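Local coordinates for protein diaminopimelate decarboxylase (Aquifex aeolicus, PDB 2P3E) that probably catalyses the pyridoxal-phosphate-dependent decarboxylation of meso-diaminopimelate to L-lysine, the last step of lysine biosynthesis by the diaminopimelate route, at residues I60-A63 with V64-F68; A83-S87 with G88-Y92. All blocks are in the same frame, centred on the assembly; numbering follows the deposited sequence.

Contact 1: I60-A63 with V64-F68; sequences ICYA and VKANF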
loop_
_atom_site.group_PDB
_atom_site.type_symbol
_atom_site.label_atom_id
_atom_site.label_comp_id
_atom_site.label_asym_id
_atom_site.label_seq_id
_atom_site.Cartn_x
_atom_site.Cartn_y
_atom_site.Cartn_z
ATOM N N ILE B 60 11.070 -27.435 0.331
ATOM C CA ILE B 60 9.901 -26.568 0.313
ATOM C C ILE B 60 10.295 -25.178 0.835
ATOM O O ILE B 60 10.487 -24.987 2.029
ATOM C CB ILE B 60 8.726 -27.170 1.114
ATOM C CG1 ILE B 60 8.473 -28.630 0.700
ATOM C CG2 ILE B 60 7.440 -26.291 0.960
ATOM C CD1 ILE B 60 8.175 -28.846 -0.811
ATOM N N CYS B 61 10.438 -24.225 -0.079
ATOM C CA CYS B 61 10.850 -22.863 0.278
ATOM C C CYS B 61 9.641 -21.964 0.447
ATOM O O CYS B 61 8.957 -21.663 -0.536
ATOM C CB CYS B 61 11.747 -22.289 -0.807
ATOM S SG CYS B 61 13.430 -22.941 -0.846
ATOM N N TYR B 62 9.375 -21.514 1.668
ATOM C CA TYR B 62 8.258 -20.585 1.899
ATOM C C TYR B 62 8.500 -19.243 1.185
ATOM O O TYR B 62 9.563 -18.652 1.326
ATOM C CB TYR B 62 8.011 -20.387 3.401
ATOM C CG TYR B 62 7.088 -19.235 3.677
ATOM C CD1 TYR B 62 5.771 -19.232 3.176
ATOM C CD2 TYR B 62 7.534 -18.124 4.397
ATOM C CE1 TYR B 62 4.915 -18.145 3.414
ATOM C CE2 TYR B 62 6.693 -17.035 4.620
ATOM C CZ TYR B 62 5.391 -17.064 4.128
ATOM O OH TYR B 62 4.569 -15.990 4.356
ATOM N N ALA B 63 7.534 -18.794 0.383
ATOM C CA ALA B 63 7.643 -17.500 -0.307
ATOM C C ALA B 63 7.325 -16.380 0.681
ATOM O O ALA B 63 6.159 -16.056 0.947
ATOM C CB ALA B 63 6.696 -17.436 -1.522
ATOM N N VAL B 64 8.387 -15.801 1.232
ATOM C CA VAL B 64 8.297 -14.801 2.285
ATOM C C VAL B 64 7.471 -13.560 1.890
ATOM O O VAL B 64 6.866 -12.915 2.746
ATOM C CB VAL B 64 9.725 -14.433 2.785
ATOM C CG1 VAL B 64 9.668 -13.357 3.870
ATOM C CG2 VAL B 64 10.417 -15.722 3.338
ATOM N N LYS B 65 7.403 -13.255 0.601
ATOM C CA LYS B 65 6.579 -12.141 0.120
ATOM C C LYS B 65 5.107 -12.193 0.584
ATOM O O LYS B 65 4.464 -11.146 0.726
ATOM C CB LYS B 65 6.627 -12.058 -1.422
ATOM C CG LYS B 65 6.145 -13.347 -2.138
ATOM C CD LYS B 65 6.221 -13.152 -3.645
ATOM C CE LYS B 65 5.836 -14.449 -4.321
ATOM N NZ LYS B 65 5.798 -14.244 -5.791
ATOM N N ALA B 66 4.570 -13.398 0.802
ATOM C CA ALA B 66 3.159 -13.554 1.187
ATOM C C ALA B 66 2.858 -12.974 2.569
ATOM O O ALA B 66 1.763 -12.477 2.804
ATOM C CB ALA B 66 2.746 -15.016 1.140
ATOM N N ASN B 67 3.826 -13.069 3.479
ATOM C CA ASN B 67 3.654 -12.692 4.887
ATOM C C ASN B 67 5.003 -12.724 5.599
ATOM O O ASN B 67 5.625 -13.787 5.677
ATOM C CB ASN B 67 2.697 -13.663 5.605
ATOM C CG ASN B 67 2.192 -13.102 6.929
ATOM O OD1 ASN B 67 2.981 -12.637 7.765
ATOM N ND2 ASN B 67 0.880 -13.124 7.121
ATOM N N PHE B 68 5.443 -11.568 6.103
ATOM C CA PHE B 68 6.757 -11.428 6.694
ATOM C C PHE B 68 6.793 -11.484 8.218
ATOM O O PHE B 68 7.828 -11.199 8.808
ATOM C CB PHE B 68 7.513 -10.159 6.173
ATOM C CG PHE B 68 6.777 -8.867 6.348
ATOM C CD1 PHE B 68 6.550 -8.331 7.616
ATOM C CD2 PHE B 68 6.309 -8.162 5.226
ATOM C CE1 PHE B 68 5.864 -7.125 7.780
ATOM C CE2 PHE B 68 5.635 -6.954 5.375
ATOM C CZ PHE B 68 5.397 -6.435 6.653
#
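Tyr62 reaches forward from strand 59-63 to the loop that follows it, at the C-terminal end of a strand of the TIM-type barrel that characterises the pyridoxal-binding domain of this decarboxylase family. The tight part of this local contact is the Tyr62 ring against the turn. With its CG anti to the backbone N (chi1 168°), Tyr62 sets its ring against the start of the 3-10 segment 64-66 and delivers OH to Asn67 O, a hydrogen bond of 2.8 Å. The acceptor lies at the ring edge, near the ring plane, and the hydroxyl meets one of its lone pairs at a C=O...O angle of 117°, within the carbonyl plane. Over one ring face sits Val64 N, displaced toward the rim, while the methyl CG2 of Val64 touches ring atom CD2 of Tyr62 at 3.9 Å; the two side chains cross at about a right angle. Ala66 CB meets the hydroxyl obliquely, 3.8 Å from Tyr62 OH. Val73 and Leu76 of helix 70-78 also touch the ring, and the buried Asn67 amide is satisfied away from it, ND2 by Gly375 O and Tyr39 OH, OD1 by Asn69 N.

The side toward Lys65 is looser. Its aliphatic chain, extended beyond CG, passes Ala63 with CG and CE each 4.2 Å from Ala63 CB, and continues toward Tyr377, which probably helps to bind cofactor and substrate. Lys65 is partly exposed and, by similarity, carries pyridoxal phosphate as a Schiff base; no cofactor is attached here. The short 3-10 turn thus sets the root of this lysine two residues beyond the strand end. Back on the tight side, Ala66 N closes the turn, donating to Ala63 O over 3.1 Å, nearly straight at 166° but from above the carbonyl plane.

Contact 2: A83-S87 with G88-Y92; sequences ADIVS and GGELY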
loop_
_atom_site.group_PDB
_atom_site.type_symbol
_atom_site.label_atom_id
_atom_site.label_comp_id
_atom_site.label_asym_id
_atom_site.label_seq_id
_atom_site.Cartn_x
_atom_site.Cartn_y
_atom_site.Cartn_z
ATOM N N ALA B 83 13.350 -20.752 2.532
ATOM C CA ALA B 83 12.794 -19.434 2.245
ATOM C C ALA B 83 13.117 -19.011 0.815
ATOM O O ALA B 83 14.273 -19.054 0.371
ATOM C CB ALA B 83 13.270 -18.382 3.268
ATOM N N ASP B 84 12.066 -18.663 0.086
ATOM C CA ASP B 84 12.173 -18.021 -1.218
ATOM C C ASP B 84 12.065 -16.523 -0.950
ATOM O O ASP B 84 11.015 -16.035 -0.520
ATOM C CB ASP B 84 11.054 -18.550 -2.136
ATOM C CG ASP B 84 10.735 -17.624 -3.328
ATOM O OD1 ASP B 84 11.633 -17.019 -3.916
ATOM O OD2 ASP B 84 9.538 -17.497 -3.668
ATOM N N ILE B 85 13.165 -15.813 -1.176
ATOM C CA ILE B 85 13.250 -14.397 -0.855
ATOM C C ILE B 85 13.399 -13.544 -2.101
ATOM O O ILE B 85 13.868 -14.039 -3.132
ATOM C CB ILE B 85 14.426 -14.108 0.141
ATOM C CG1 ILE B 85 15.797 -14.411 -0.516
ATOM C CG2 ILE B 85 14.202 -14.907 1.452
ATOM C CD1 ILE B 85 17.032 -13.839 0.217
ATOM N N VAL B 86 12.984 -12.272 -2.008
ATOM C CA VAL B 86 13.105 -11.315 -3.120
ATOM C C VAL B 86 13.757 -9.981 -2.702
ATOM O O VAL B 86 13.743 -9.017 -3.453
ATOM C CB VAL B 86 11.707 -11.045 -3.827
ATOM C CG1 VAL B 86 11.109 -12.352 -4.359
ATOM C CG2 VAL B 86 10.734 -10.398 -2.861
ATOM N N SER B 87 14.365 -9.932 -1.520
ATOM C CA SER B 87 14.982 -8.687 -1.047
ATOM C C SER B 87 15.921 -8.997 0.112
ATOM O O SER B 87 15.871 -10.086 0.696
ATOM C CB SER B 87 13.903 -7.700 -0.556
ATOM O OG SER B 87 13.373 -8.132 0.692
ATOM N N GLY B 88 16.776 -8.022 0.418
ATOM C CA GLY B 88 17.656 -8.077 1.577
ATOM C C GLY B 88 16.874 -8.120 2.871
ATOM O O GLY B 88 17.305 -8.753 3.817
ATOM N N GLY B 89 15.722 -7.444 2.916
ATOM C CA GLY B 89 14.856 -7.514 4.097
ATOM C C GLY B 89 14.338 -8.916 4.391
ATOM O O GLY B 89 14.237 -9.315 5.558
ATOM N N GLU B 90 13.972 -9.652 3.343
ATOM C CA GLU B 90 13.494 -11.050 3.497
ATOM C C GLU B 90 14.637 -11.998 3.853
ATOM O O GLU B 90 14.444 -12.964 4.601
ATOM C CB GLU B 90 12.734 -11.511 2.246
ATOM C CG GLU B 90 11.497 -10.636 1.919
ATOM C CD GLU B 90 10.615 -11.211 0.811
ATOM O OE1 GLU B 90 11.059 -12.127 0.060
ATOM O OE2 GLU B 90 9.461 -10.736 0.695
ATOM N N LEU B 91 15.828 -11.694 3.348
ATOM C CA LEU B 91 17.048 -12.415 3.781
ATOM C C LEU B 91 17.245 -12.260 5.300
ATOM O O LEU B 91 17.425 -13.248 6.016
ATOM C CB LEU B 91 18.278 -11.926 3.021
ATOM C CG LEU B 91 19.618 -12.593 3.429
ATOM C CD1 LEU B 91 19.648 -14.096 3.094
ATOM C CD2 LEU B 91 20.813 -11.882 2.806
ATOM N N TYR B 92 17.214 -11.010 5.756
ATOM C CA TYR B 92 17.316 -10.661 7.187
ATOM C C TYR B 92 16.281 -11.436 7.976
ATOM O O TYR B 92 16.606 -12.082 8.979
ATOM C CB TYR B 92 17.164 -9.136 7.355
ATOM C CG TYR B 92 16.573 -8.630 8.666
ATOM C CD1 TYR B 92 17.398 -8.175 9.695
ATOM C CD2 TYR B 92 15.187 -8.561 8.849
ATOM C CE1 TYR B 92 16.870 -7.693 10.898
ATOM C CE2 TYR B 92 14.641 -8.099 10.054
ATOM C CZ TYR B 92 15.492 -7.664 11.066
ATOM O OH TYR B 92 14.946 -7.185 12.234
HETATM O O HOH W 1 9.544 -13.835 -1.282
#
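Glu90 reaches back from the first turn of helix 88-96 onto the end of strand 82-85, and its OE1 accepts from Val86 N at 2.8 Å, with the donor 42° out of the carboxylate plane. OE1 also accepts a hydrogen bond from a water 2.6 Å away, which donates to Asp84 O as well, so one carboxylate oxygen grips the strand end once directly and once through the water. Alongside, Glu90 CB packs on Ile85 CB at 3.7 Å, the two side chains running past each other in opposite directions. Ile85 CD1 reaches on to Leu91 CB, 3.6 Å away. A leucine in place of Glu90 would probably leave Val86 N and the bridging water without their shared acceptor.

The next shell fixes the helix start. Ser87 is the N-cap: its OG, held between the backbone N and the carbonyl carbon (chi1 73°), accepts from Glu90 N at 3.1 Å, while Ser87 O takes Leu91 N at 3.1 Å. The same OG bonds to Asn386 O of the second subunit, and Glu115 accepts from Gly88 N. Farther out, Ile104 of the neighbouring strand lies against both Ile85 and Leu91. This serine N-cap opens the helix of a beta-alpha-beta unit, strand 82-85, helix 88-96 and strand 104-106, within the TIM-type barrel.

Overall arrangement
Contacts 1 and 2 follow one another along the chain, separated by helix 70-78, and their centres lie about 9 Å apart. Each begins on a strand of the parallel barrel sheet, 59-63 and 82-85, which are direct neighbours, and each covers the exit from the C-terminal end of its strand, where TIM-type barrels place their active sites. Probable backbone hydrogen bonds join them, Tyr62 O with Asp84 N and Val64 N with Asp84 O, while the side chain of Lys65 packs against Glu90. Both also touch the second subunit of the homodimer, so the probable cofactor-bearing lysine lies close to the dimer interface.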